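Local atomic coordinates of serine racemase (Enterococcus faecalis, PDB entry 4ECL), a protein that has a cytoplasmic domain of the alanine racemase family, built from an N-terminal TIM barrel and a beta-rich C-terminal domain. Residues E17-T22 with L239-V244; L161-S166 with A173-Q178; H200-Y205 with L213-I218; G206-P211 with D233-E238. One frame throughout, in Å; residues are numbered along the deposited sequence.

Interaction 1: E17-T22 with L239-V244; sequences EHNVNT and LDLRPV
The guanidinium of Arg242 lies flat over one face of the His18 imidazole, the planes only 10° apart and the centres 3.7 Å from each other. Arg242 gets there through a chain extended from CG to NE, and its CD rests on the same face in a CH-pi contact. Toward the rim of the opposite face sits Thr22 OG1, one helical turn further on, which donates to His18 O at 2.9 Å. The ring itself swings out from the helix because CG is anti to the backbone N (chi1 167°), and its NE2 gives a 2.6 Å hydrogen bond, close to the ring plane, to Asp240 O. Helix 13-25 follows strand 7-11, while the loop 239-244 leads into strand 245-257; these two strands pair in the beta-rich domain, so the contact lies where the chain passes between that domain and the TIM barrel. Asp240 turns its carboxylate across the ring, and OD2 forms a 3.1 Å salt bridge, weak as a hydrogen bond, with Arg242 NH2. Deeper in, the Asn19 amide reads the backbone of Arg242 at both ends: OD1 accepts Arg242 N at 2.8 Å on a lone pair, almost straight (174°), and ND2 donates to Arg242 O at 2.9 Å. This pair fixes the flip of the amide, whose ND2 also reaches Leu224 O. At the Leu239 end of the loop, Thr22 CG2 packs on Leu239 CB at 3.8 Å.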
# COMPACT_ATOMS: atom_id res chain seq x y z
N GLU A 17 -23.55 -9.49 -1.14
CA GLU A 17 -24.50 -10.58 -1.06
C GLU A 17 -25.15 -10.82 -2.41
O GLU A 17 -25.40 -11.96 -2.80
CB GLU A 17 -25.58 -10.25 -0.02
CG GLU A 17 -26.56 -11.37 0.30
CD GLU A 17 -27.59 -10.93 1.31
OE1 GLU A 17 -27.71 -9.71 1.53
OE2 GLU A 17 -28.27 -11.79 1.91
N HIS A 18 -25.45 -9.74 -3.13
CA HIS A 18 -26.00 -9.87 -4.47
C HIS A 18 -25.01 -10.60 -5.36
O HIS A 18 -25.38 -11.48 -6.14
CB HIS A 18 -26.34 -8.51 -5.08
CG HIS A 18 -26.60 -8.56 -6.56
ND1 HIS A 18 -27.86 -8.74 -7.08
CD2 HIS A 18 -25.76 -8.46 -7.62
CE1 HIS A 18 -27.79 -8.76 -8.40
NE2 HIS A 18 -26.53 -8.58 -8.76
N ASN A 19 -23.74 -10.23 -5.24
CA ASN A 19 -22.70 -10.89 -6.04
C ASN A 19 -22.59 -12.38 -5.76
O ASN A 19 -22.51 -13.19 -6.69
CB ASN A 19 -21.35 -10.19 -5.86
CG ASN A 19 -21.37 -8.77 -6.39
OD1 ASN A 19 -22.24 -8.41 -7.19
ND2 ASN A 19 -20.41 -7.96 -5.94
N VAL A 20 -22.59 -12.74 -4.47
CA VAL A 20 -22.51 -14.15 -4.08
C VAL A 20 -23.64 -14.97 -4.70
O VAL A 20 -23.41 -16.05 -5.24
CB VAL A 20 -22.52 -14.30 -2.55
CG1 VAL A 20 -22.88 -15.72 -2.15
CG2 VAL A 20 -21.16 -13.91 -1.96
N ASN A 21 -24.85 -14.44 -4.64
CA ASN A 21 -25.99 -15.09 -5.26
C ASN A 21 -25.89 -15.17 -6.78
O ASN A 21 -26.20 -16.21 -7.37
CB ASN A 21 -27.31 -14.41 -4.87
CG ASN A 21 -27.70 -14.68 -3.43
OD1 ASN A 21 -27.57 -15.79 -2.92
ND2 ASN A 21 -28.19 -13.64 -2.75
N THR A 22 -25.46 -14.08 -7.40
CA THR A 22 -25.36 -14.03 -8.86
C THR A 22 -24.34 -15.05 -9.35
O THR A 22 -24.54 -15.73 -10.36
CB THR A 22 -24.95 -12.64 -9.36
OG1 THR A 22 -25.97 -11.69 -9.02
CG2 THR A 22 -24.76 -12.65 -10.87
N LEU A 239 -22.68 -11.37 -16.28
CA LEU A 239 -23.38 -11.39 -15.01
C LEU A 239 -23.65 -9.98 -14.51
O LEU A 239 -22.95 -9.02 -14.86
CB LEU A 239 -22.58 -12.17 -13.96
CG LEU A 239 -22.33 -13.64 -14.29
CD1 LEU A 239 -21.61 -14.32 -13.13
CD2 LEU A 239 -23.65 -14.33 -14.59
N ASP A 240 -24.67 -9.86 -13.67
CA ASP A 240 -25.03 -8.59 -13.06
C ASP A 240 -24.29 -8.47 -11.74
O ASP A 240 -24.80 -8.85 -10.70
CB ASP A 240 -26.55 -8.54 -12.83
CG ASP A 240 -27.00 -7.21 -12.24
OD1 ASP A 240 -26.29 -6.20 -12.44
OD2 ASP A 240 -28.07 -7.18 -11.59
N LEU A 241 -23.07 -7.96 -11.80
CA LEU A 241 -22.24 -7.80 -10.61
C LEU A 241 -22.21 -6.34 -10.16
O LEU A 241 -22.15 -5.42 -10.99
CB LEU A 241 -20.82 -8.32 -10.88
CG LEU A 241 -20.79 -9.80 -11.28
CD1 LEU A 241 -19.42 -10.18 -11.80
CD2 LEU A 241 -21.19 -10.66 -10.09
N ARG A 242 -22.27 -6.11 -8.86
CA ARG A 242 -22.38 -4.74 -8.36
C ARG A 242 -21.19 -4.38 -7.46
O ARG A 242 -20.78 -5.19 -6.63
CB ARG A 242 -23.71 -4.55 -7.65
CG ARG A 242 -24.91 -4.81 -8.56
CD ARG A 242 -26.25 -4.60 -7.87
NE ARG A 242 -27.35 -4.95 -8.76
CZ ARG A 242 -28.55 -5.33 -8.35
NH1 ARG A 242 -28.82 -5.41 -7.05
NH2 ARG A 242 -29.49 -5.64 -9.24
N PRO A 243 -20.63 -3.17 -7.63
CA PRO A 243 -19.42 -2.76 -6.89
C PRO A 243 -19.66 -2.73 -5.38
O PRO A 243 -20.67 -2.19 -4.91
CB PRO A 243 -19.14 -1.35 -7.41
CG PRO A 243 -20.45 -0.85 -7.94
CD PRO A 243 -21.13 -2.08 -8.49
N VAL A 244 -18.73 -3.32 -4.64
CA VAL A 244 -18.85 -3.42 -3.19
C VAL A 244 -18.14 -2.26 -2.46
O VAL A 244 -18.62 -1.78 -1.42
CB VAL A 244 -18.28 -4.77 -2.70
CG1 VAL A 244 -18.24 -4.84 -1.17
CG2 VAL A 244 -19.10 -5.93 -3.27

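Interaction 2: L161-S166 with A173-Q178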
# COMPACT_ATOMS: atom_id res chain seq x y z
N LEU A 161 -5.29 -20.82 -14.54
CA LEU A 161 -5.23 -20.46 -15.95
C LEU A 161 -4.53 -19.12 -16.15
O LEU A 161 -4.77 -18.17 -15.41
CB LEU A 161 -6.63 -20.41 -16.54
CG LEU A 161 -7.43 -21.70 -16.38
CD1 LEU A 161 -8.90 -21.49 -16.81
CD2 LEU A 161 -6.78 -22.84 -17.18
N CYS A 162 -3.66 -19.06 -17.16
CA CYS A 162 -2.90 -17.84 -17.42
C CYS A 162 -3.71 -16.69 -17.99
O CYS A 162 -3.49 -15.54 -17.64
CB CYS A 162 -1.76 -18.14 -18.39
SG CYS A 162 -0.43 -19.04 -17.62
N ALA A 163 -4.62 -17.00 -18.90
CA ALA A 163 -5.23 -15.96 -19.73
C ALA A 163 -6.69 -16.24 -20.04
O ALA A 163 -7.13 -16.07 -21.18
CB ALA A 163 -4.43 -15.81 -21.03
N ALA A 164 -7.44 -16.65 -19.03
CA ALA A 164 -8.85 -16.96 -19.21
C ALA A 164 -9.63 -15.68 -19.47
O ALA A 164 -10.78 -15.72 -19.91
CB ALA A 164 -9.40 -17.68 -17.99
N ASP A 165 -8.99 -14.54 -19.20
CA ASP A 165 -9.62 -13.24 -19.32
C ASP A 165 -9.51 -12.68 -20.73
O ASP A 165 -9.97 -11.58 -21.00
CB ASP A 165 -8.99 -12.25 -18.33
CG ASP A 165 -7.49 -12.06 -18.56
OD1 ASP A 165 -6.85 -13.00 -19.07
OD2 ASP A 165 -6.96 -10.98 -18.24
N SER A 166 -8.90 -13.45 -21.63
CA SER A 166 -8.67 -12.96 -22.98
C SER A 166 -9.26 -13.88 -24.04
O SER A 166 -9.03 -15.09 -24.02
CB SER A 166 -7.18 -12.76 -23.24
OG SER A 166 -6.95 -12.57 -24.63
N ALA A 173 -6.20 -20.57 -27.12
CA ALA A 173 -5.48 -21.81 -27.41
C ALA A 173 -4.64 -22.27 -26.22
O ALA A 173 -4.63 -23.45 -25.86
CB ALA A 173 -4.60 -21.62 -28.63
N PHE A 174 -3.94 -21.32 -25.59
CA PHE A 174 -3.13 -21.65 -24.43
C PHE A 174 -4.01 -22.11 -23.28
O PHE A 174 -3.66 -23.03 -22.55
CB PHE A 174 -2.30 -20.44 -24.00
CG PHE A 174 -1.22 -20.77 -23.00
CD1 PHE A 174 0.04 -21.17 -23.43
CD2 PHE A 174 -1.45 -20.68 -21.64
CE1 PHE A 174 1.04 -21.46 -22.53
CE2 PHE A 174 -0.45 -20.97 -20.73
CZ PHE A 174 0.79 -21.37 -21.17
N THR A 175 -5.16 -21.48 -23.12
CA THR A 175 -6.07 -21.84 -22.05
C THR A 175 -6.62 -23.25 -22.27
O THR A 175 -6.76 -24.04 -21.34
CB THR A 175 -7.22 -20.84 -21.95
OG1 THR A 175 -6.70 -19.51 -21.98
CG2 THR A 175 -7.99 -21.04 -20.66
N ASN A 176 -6.94 -23.56 -23.52
CA ASN A 176 -7.46 -24.87 -23.83
C ASN A 176 -6.40 -25.96 -23.63
O ASN A 176 -6.72 -27.08 -23.22
CB ASN A 176 -8.05 -24.90 -25.24
CG ASN A 176 -9.42 -24.27 -25.30
OD1 ASN A 176 -10.17 -24.33 -24.34
ND2 ASN A 176 -9.74 -23.65 -26.43
N LYS A 177 -5.15 -25.64 -23.91
CA LYS A 177 -4.13 -26.66 -23.69
C LYS A 177 -3.83 -26.78 -22.20
O LYS A 177 -3.47 -27.86 -21.73
CB LYS A 177 -2.87 -26.44 -24.54
CG LYS A 177 -2.12 -25.15 -24.28
CD LYS A 177 -0.90 -25.01 -25.21
CE LYS A 177 -1.19 -24.10 -26.42
NZ LYS A 177 0.05 -23.52 -27.02
N GLN A 178 -4.00 -25.70 -21.43
CA GLN A 178 -3.84 -25.80 -19.98
C GLN A 178 -4.87 -26.75 -19.41
O GLN A 178 -4.56 -27.59 -18.56
CB GLN A 178 -3.98 -24.43 -19.30
CG GLN A 178 -2.77 -23.54 -19.45
CD GLN A 178 -2.74 -22.44 -18.41
OE1 GLN A 178 -2.98 -21.28 -18.72
NE2 GLN A 178 -2.44 -22.81 -17.17
O HOH W 1 -8.61 -17.36 -22.98
O HOH W 2 -4.67 -19.63 -19.87
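Gln178 reaches from its helix to the backbone of Cys162, where OE1 accepts the amide N at 2.8 Å. The bond is nearly straight (170°) and uses a lone pair in the carbonyl plane. The two segments form a beta-alpha connection of the TIM barrel: 161-166 belongs to the loop after strand 152-158, and that loop folds back against helix 169-191, which carries 173-178. Beside the amide, Cys162 SG approaches Phe174 CE2 at 3.7 Å, an oblique sulfur-aromatic contact. Leu161 adds to the direct shell: its side chain crosses that of Thr175 at about a right angle, CD1 4.0 Å from Thr175 CG2, and its CD2 rests on Gln178 CB.

Around this shell, two waters bridge loop and helix. Water 2 is bonded to Ala163 N, to Thr175 OG1 and, at 2.6 Å, to Gln178 OE1, so that the amide oxygen is gripped by both backbone and water. Water 1 joins Thr175 OG1 to Ala163 O and Ser166 O, the two ends of the type I turn 163-166. Thr175 OG1 lies anti to its carbonyl carbon (chi1 -48°), which lets it meet both waters while also bonding Asp171 O one turn back along the helix. At the far end of the Gln178 amide, NE2 is tied to His160 O and Thr128 OG1, which fixes the flip that points OE1 at the loop. The second subunit adds an outer layer: its Tyr265 stacks on Phe174 and its Gly264 packs on Cys162. In the turn, Ser166 N returns to Ala163 O at 3.2 Å.

Interaction 3: H200-Y205 with L213-I218; sequences HIQSSY and LECDYI. With SO4 (sulfate ion), chain G.
The Tyr217 ring turns an edge toward the face of the His200 imidazole in an offset edge-to-face pair, centroids 5.4 Å apart and planes at 88°. The CD2 atoms of the two rings approach to 3.6 Å. Phe158 also stacks on His200, and the ring nitrogens are held by Arg219 at ND1 and His123 at NE2, while the Tyr217 hydroxyl bonds Glu80. His200 ends strand 198-200 and Tyr217 begins strand 217-220, with short helix 204-209 between them: this is the last beta-alpha-beta stretch of the TIM barrel, and strand 217-220 closes the barrel by pairing with 32-36.

No direct hydrogen bond joins the segments; two bridging waters do. Water 3 links Gln202 N and Gln202 OE1 to Tyr217 O, and water 4 connects the same OE1, at 2.6 Å, with Leu213 O and Cys215 N. The Gln202 chain bends at chi2 (146°), which brings OE1 between the two waters and against Ile218 CG1 at 3.5 Å. The Gln202 and Leu213 side chains run past each other in opposite directions, Gln202 CG 3.7 Å from Leu213 CD1. On the neighbouring residue, Ile201 CD1 packs on Cys215 SG at 3.6 Å. Where helix 204-209 starts, a sulfate ion takes bonds from Gly221 N, Val222 N and Tyr42 OH; Ser204 contributes two more to the sulfate O2, from its N at 3.1 Å and from its OG at 2.6 Å.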
# COMPACT_ATOMS: atom_id res chain seq x y z
N HIS A 200 -10.47 -27.90 -8.83
CA HIS A 200 -10.75 -26.53 -9.23
C HIS A 200 -9.71 -25.96 -10.19
O HIS A 200 -8.53 -26.22 -10.05
CB HIS A 200 -11.02 -25.61 -8.02
CG HIS A 200 -10.01 -25.70 -6.92
ND1 HIS A 200 -9.10 -24.70 -6.65
CD2 HIS A 200 -9.80 -26.66 -5.98
CE1 HIS A 200 -8.36 -25.04 -5.61
NE2 HIS A 200 -8.75 -26.23 -5.19
N ILE A 201 -10.18 -25.21 -11.17
CA ILE A 201 -9.37 -24.75 -12.29
C ILE A 201 -9.63 -23.26 -12.49
O ILE A 201 -8.76 -22.51 -12.93
CB ILE A 201 -9.80 -25.52 -13.58
CG1 ILE A 201 -9.39 -26.99 -13.47
CG2 ILE A 201 -9.20 -24.92 -14.85
CD1 ILE A 201 -10.18 -27.88 -14.42
N GLN A 202 -10.85 -22.83 -12.15
CA GLN A 202 -11.30 -21.48 -12.50
C GLN A 202 -11.14 -20.43 -11.41
O GLN A 202 -11.44 -20.64 -10.23
CB GLN A 202 -12.77 -21.50 -12.92
CG GLN A 202 -13.08 -22.41 -14.09
CD GLN A 202 -14.44 -23.02 -13.97
OE1 GLN A 202 -14.66 -23.88 -13.11
NE2 GLN A 202 -15.38 -22.55 -14.79
N SER A 203 -10.69 -19.26 -11.85
CA SER A 203 -10.85 -18.05 -11.07
C SER A 203 -12.01 -17.28 -11.70
O SER A 203 -12.80 -17.88 -12.43
CB SER A 203 -9.56 -17.25 -11.07
OG SER A 203 -8.56 -17.95 -10.36
N SER A 204 -12.13 -15.98 -11.41
CA SER A 204 -13.27 -15.17 -11.91
C SER A 204 -13.50 -15.29 -13.41
O SER A 204 -14.61 -15.56 -13.85
CB SER A 204 -13.12 -13.68 -11.56
OG SER A 204 -13.19 -13.43 -10.16
N TYR A 205 -12.47 -15.06 -14.21
CA TYR A 205 -12.66 -15.12 -15.66
C TYR A 205 -12.81 -16.56 -16.19
O TYR A 205 -13.31 -16.78 -17.30
CB TYR A 205 -11.54 -14.36 -16.38
CG TYR A 205 -11.68 -12.86 -16.27
CD1 TYR A 205 -12.53 -12.16 -17.12
CD2 TYR A 205 -10.98 -12.15 -15.30
CE1 TYR A 205 -12.68 -10.77 -17.02
CE2 TYR A 205 -11.11 -10.76 -15.20
CZ TYR A 205 -11.96 -10.08 -16.06
OH TYR A 205 -12.10 -8.71 -15.95
N LEU A 213 -16.82 -25.54 -18.04
CA LEU A 213 -16.04 -26.41 -17.17
C LEU A 213 -16.87 -26.90 -15.98
O LEU A 213 -17.73 -26.18 -15.49
CB LEU A 213 -14.77 -25.72 -16.67
CG LEU A 213 -13.65 -25.49 -17.68
CD1 LEU A 213 -12.60 -24.53 -17.11
CD2 LEU A 213 -13.01 -26.83 -18.14
N GLU A 214 -16.61 -28.12 -15.53
CA GLU A 214 -17.33 -28.70 -14.40
C GLU A 214 -16.37 -29.10 -13.26
O GLU A 214 -15.77 -30.18 -13.29
CB GLU A 214 -18.13 -29.93 -14.85
CG GLU A 214 -19.26 -29.63 -15.82
CD GLU A 214 -20.48 -28.98 -15.17
OE1 GLU A 214 -20.61 -29.03 -13.93
OE2 GLU A 214 -21.32 -28.43 -15.91
N CYS A 215 -16.26 -28.23 -12.26
CA CYS A 215 -15.35 -28.45 -11.14
C CYS A 215 -16.08 -28.41 -9.80
O CYS A 215 -17.29 -28.17 -9.75
CB CYS A 215 -14.22 -27.41 -11.15
SG CYS A 215 -13.36 -27.31 -12.75
N ASP A 216 -15.35 -28.65 -8.72
CA ASP A 216 -15.97 -28.67 -7.39
C ASP A 216 -15.90 -27.32 -6.68
O ASP A 216 -16.66 -27.07 -5.74
CB ASP A 216 -15.33 -29.76 -6.54
CG ASP A 216 -15.45 -31.12 -7.19
OD1 ASP A 216 -16.53 -31.73 -7.07
OD2 ASP A 216 -14.48 -31.55 -7.85
N TYR A 217 -14.96 -26.48 -7.10
CA TYR A 217 -14.88 -25.11 -6.63
C TYR A 217 -14.61 -24.16 -7.77
O TYR A 217 -13.96 -24.52 -8.77
CB TYR A 217 -13.71 -24.91 -5.65
CG TYR A 217 -13.74 -25.71 -4.38
CD1 TYR A 217 -14.50 -25.31 -3.30
CD2 TYR A 217 -12.94 -26.83 -4.25
CE1 TYR A 217 -14.49 -26.04 -2.12
CE2 TYR A 217 -12.91 -27.55 -3.08
CZ TYR A 217 -13.69 -27.16 -2.03
OH TYR A 217 -13.65 -27.90 -0.87
N ILE A 218 -15.07 -22.93 -7.59
CA ILE A 218 -14.57 -21.81 -8.36
C ILE A 218 -14.05 -20.78 -7.37
O ILE A 218 -14.77 -20.38 -6.44
CB ILE A 218 -15.67 -21.23 -9.27
CG1 ILE A 218 -16.09 -22.30 -10.28
CG2 ILE A 218 -15.16 -19.99 -9.98
CD1 ILE A 218 -17.17 -21.87 -11.24
S SO4 G . -9.46 -13.41 -9.62
O1 SO4 G . -8.44 -14.29 -9.03
O2 SO4 G . -10.77 -14.03 -9.46
O3 SO4 G . -9.41 -12.13 -8.91
O4 SO4 G . -9.15 -13.18 -11.03
O HOH W 3 -12.90 -24.34 -11.20
O HOH W 4 -16.79 -25.25 -12.51

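Interaction 4: G206-P211 with D233-E238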
# COMPACT_ATOMS: atom_id res chain seq x y z
N GLY A 206 -12.39 -17.53 -15.38
CA GLY A 206 -12.57 -18.93 -15.73
C GLY A 206 -14.05 -19.26 -15.75
O GLY A 206 -14.54 -19.95 -16.66
N LEU A 207 -14.76 -18.77 -14.74
CA LEU A 207 -16.22 -18.86 -14.70
C LEU A 207 -16.85 -18.07 -15.84
O LEU A 207 -17.67 -18.60 -16.58
CB LEU A 207 -16.75 -18.33 -13.37
CG LEU A 207 -18.28 -18.26 -13.25
CD1 LEU A 207 -18.93 -19.62 -13.60
CD2 LEU A 207 -18.66 -17.82 -11.85
N LEU A 208 -16.46 -16.81 -15.99
CA LEU A 208 -17.08 -15.92 -16.98
C LEU A 208 -16.83 -16.34 -18.42
O LEU A 208 -17.70 -16.17 -19.28
CB LEU A 208 -16.59 -14.48 -16.79
CG LEU A 208 -16.92 -13.78 -15.48
CD1 LEU A 208 -16.31 -12.37 -15.49
CD2 LEU A 208 -18.42 -13.73 -15.26
N ASN A 209 -15.64 -16.85 -18.69
CA ASN A 209 -15.24 -17.17 -20.06
C ASN A 209 -15.16 -18.67 -20.40
O ASN A 209 -15.14 -19.05 -21.57
CB ASN A 209 -13.92 -16.46 -20.41
CG ASN A 209 -14.13 -15.00 -20.79
OD1 ASN A 209 -15.14 -14.67 -21.41
ND2 ASN A 209 -13.19 -14.14 -20.42
N TYR A 210 -15.12 -19.51 -19.36
CA TYR A 210 -15.11 -20.96 -19.55
C TYR A 210 -16.17 -21.62 -18.65
O TYR A 210 -15.87 -22.51 -17.85
CB TYR A 210 -13.69 -21.53 -19.32
CG TYR A 210 -12.73 -21.01 -20.38
CD1 TYR A 210 -12.12 -19.77 -20.24
CD2 TYR A 210 -12.50 -21.73 -21.54
CE1 TYR A 210 -11.29 -19.27 -21.23
CE2 TYR A 210 -11.65 -21.24 -22.53
CZ TYR A 210 -11.05 -20.01 -22.37
OH TYR A 210 -10.23 -19.50 -23.34
N PRO A 211 -17.43 -21.18 -18.78
CA PRO A 211 -18.45 -21.61 -17.83
C PRO A 211 -18.79 -23.08 -18.00
O PRO A 211 -19.32 -23.71 -17.09
CB PRO A 211 -19.66 -20.76 -18.22
CG PRO A 211 -19.49 -20.54 -19.68
CD PRO A 211 -18.00 -20.45 -19.92
N ASP A 233 -14.14 -5.81 -21.26
CA ASP A 233 -14.16 -7.06 -22.01
C ASP A 233 -15.57 -7.61 -22.11
O ASP A 233 -16.34 -7.56 -21.15
CB ASP A 233 -13.25 -8.11 -21.36
CG ASP A 233 -13.40 -9.49 -22.01
OD1 ASP A 233 -13.49 -9.56 -23.25
OD2 ASP A 233 -13.44 -10.50 -21.27
N LYS A 234 -15.91 -8.14 -23.29
CA LYS A 234 -17.13 -8.92 -23.44
C LYS A 234 -16.86 -10.37 -23.06
O LYS A 234 -16.35 -11.15 -23.87
CB LYS A 234 -17.66 -8.84 -24.87
CG LYS A 234 -19.01 -9.53 -25.05
CD LYS A 234 -19.98 -8.62 -25.79
CE LYS A 234 -20.09 -7.27 -25.11
NZ LYS A 234 -20.96 -6.33 -25.87
N THR A 235 -17.18 -10.72 -21.81
CA THR A 235 -17.05 -12.10 -21.36
C THR A 235 -18.17 -12.95 -21.95
O THR A 235 -19.17 -12.42 -22.42
CB THR A 235 -17.07 -12.19 -19.83
OG1 THR A 235 -18.19 -11.45 -19.34
CG2 THR A 235 -15.78 -11.62 -19.23
N LYS A 236 -17.99 -14.27 -21.92
CA LYS A 236 -19.01 -15.17 -22.46
C LYS A 236 -20.30 -15.04 -21.66
O LYS A 236 -21.36 -14.81 -22.23
CB LYS A 236 -18.52 -16.62 -22.47
CG LYS A 236 -17.40 -16.89 -23.47
CD LYS A 236 -17.78 -16.35 -24.85
CE LYS A 236 -16.63 -16.48 -25.84
NZ LYS A 236 -16.93 -15.79 -27.13
N LEU A 237 -20.21 -15.18 -20.34
CA LEU A 237 -21.35 -14.87 -19.51
C LEU A 237 -21.28 -13.39 -19.19
O LEU A 237 -20.19 -12.85 -18.98
CB LEU A 237 -21.29 -15.62 -18.19
CG LEU A 237 -21.17 -17.13 -18.14
CD1 LEU A 237 -21.37 -17.53 -16.69
CD2 LEU A 237 -22.23 -17.78 -19.03
N GLU A 238 -22.42 -12.72 -19.16
CA GLU A 238 -22.45 -11.36 -18.67
C GLU A 238 -23.32 -11.33 -17.43
O GLU A 238 -24.54 -11.31 -17.52
CB GLU A 238 -22.97 -10.39 -19.74
CG GLU A 238 -21.97 -10.16 -20.87
CD GLU A 238 -22.39 -9.02 -21.78
OE1 GLU A 238 -23.60 -8.75 -21.89
OE2 GLU A 238 -21.49 -8.39 -22.39
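Leu208 and Asn209, in the last turn of helix 204-209, accept two consecutive backbone N-H groups of the loop 233-238. Leu237 N donates to Leu208 O at 2.9 Å, almost perfectly straight (175°) and in the carbonyl plane. Lys236 N goes instead to a side chain, Asn209 OD1, also 2.9 Å away; this bond is more bent (149°) and the donor is tilted from the amide plane. The Asn209 amide is used at its other end as well, since ND2 donates to Ala164 O in the barrel loop before helix 169-191. One side chain thus holds two separate loops, and its two bonds leave little doubt about the flip of the amide. Its chi1 of -81° keeps CG beside the backbone N, from where OD1 also touches Thr235 CA.

Within the helix, Tyr210 N still bonds Gly206 O at 2.8 Å, although Tyr210 has already left helical geometry. Thr235 OG1 is modelled only 2.5 Å from Leu237 O in the same loop, so short that the detail of this bond is doubtful. Asp233 OD2 is less well served: it is buried here without a partner in the model, 3.7 Å from Asn209 ND2, in a poorly ordered residue.

Apolar groups flank the polar centre. Pro211 CB lies 3.9 Å from Leu237 CG as the two side chains slide past each other, and Leu208 CB meets Thr235 CB at 3.8 Å. The loop N-H groups thus answer acceptors at the end of the helix, where the helix dipole would probably make the carbonyls better acceptors and favour the bond to Leu208 O.

In the fold
Interaction 3 is the buried contact of the set, joined by water and apolar groups between the barrel strands and helix 169-191; the other three are partly buried. Interactions 3 and 4 share helix 204-209, one at its start and the other at its end, and Ile218 CD1 touches Leu207 CD1 between them. The loop of interaction 2 meets both, through Asp165 on Tyr205 and Leu161 on Ile201 for interaction 3. Interactions 1 and 4 use successive parts of the same long connection to strand 245-257, and Leu239 packs on Leu208. A charged stack on a ring sets interaction 1 apart, whereas interaction 2 alone reaches the second subunit.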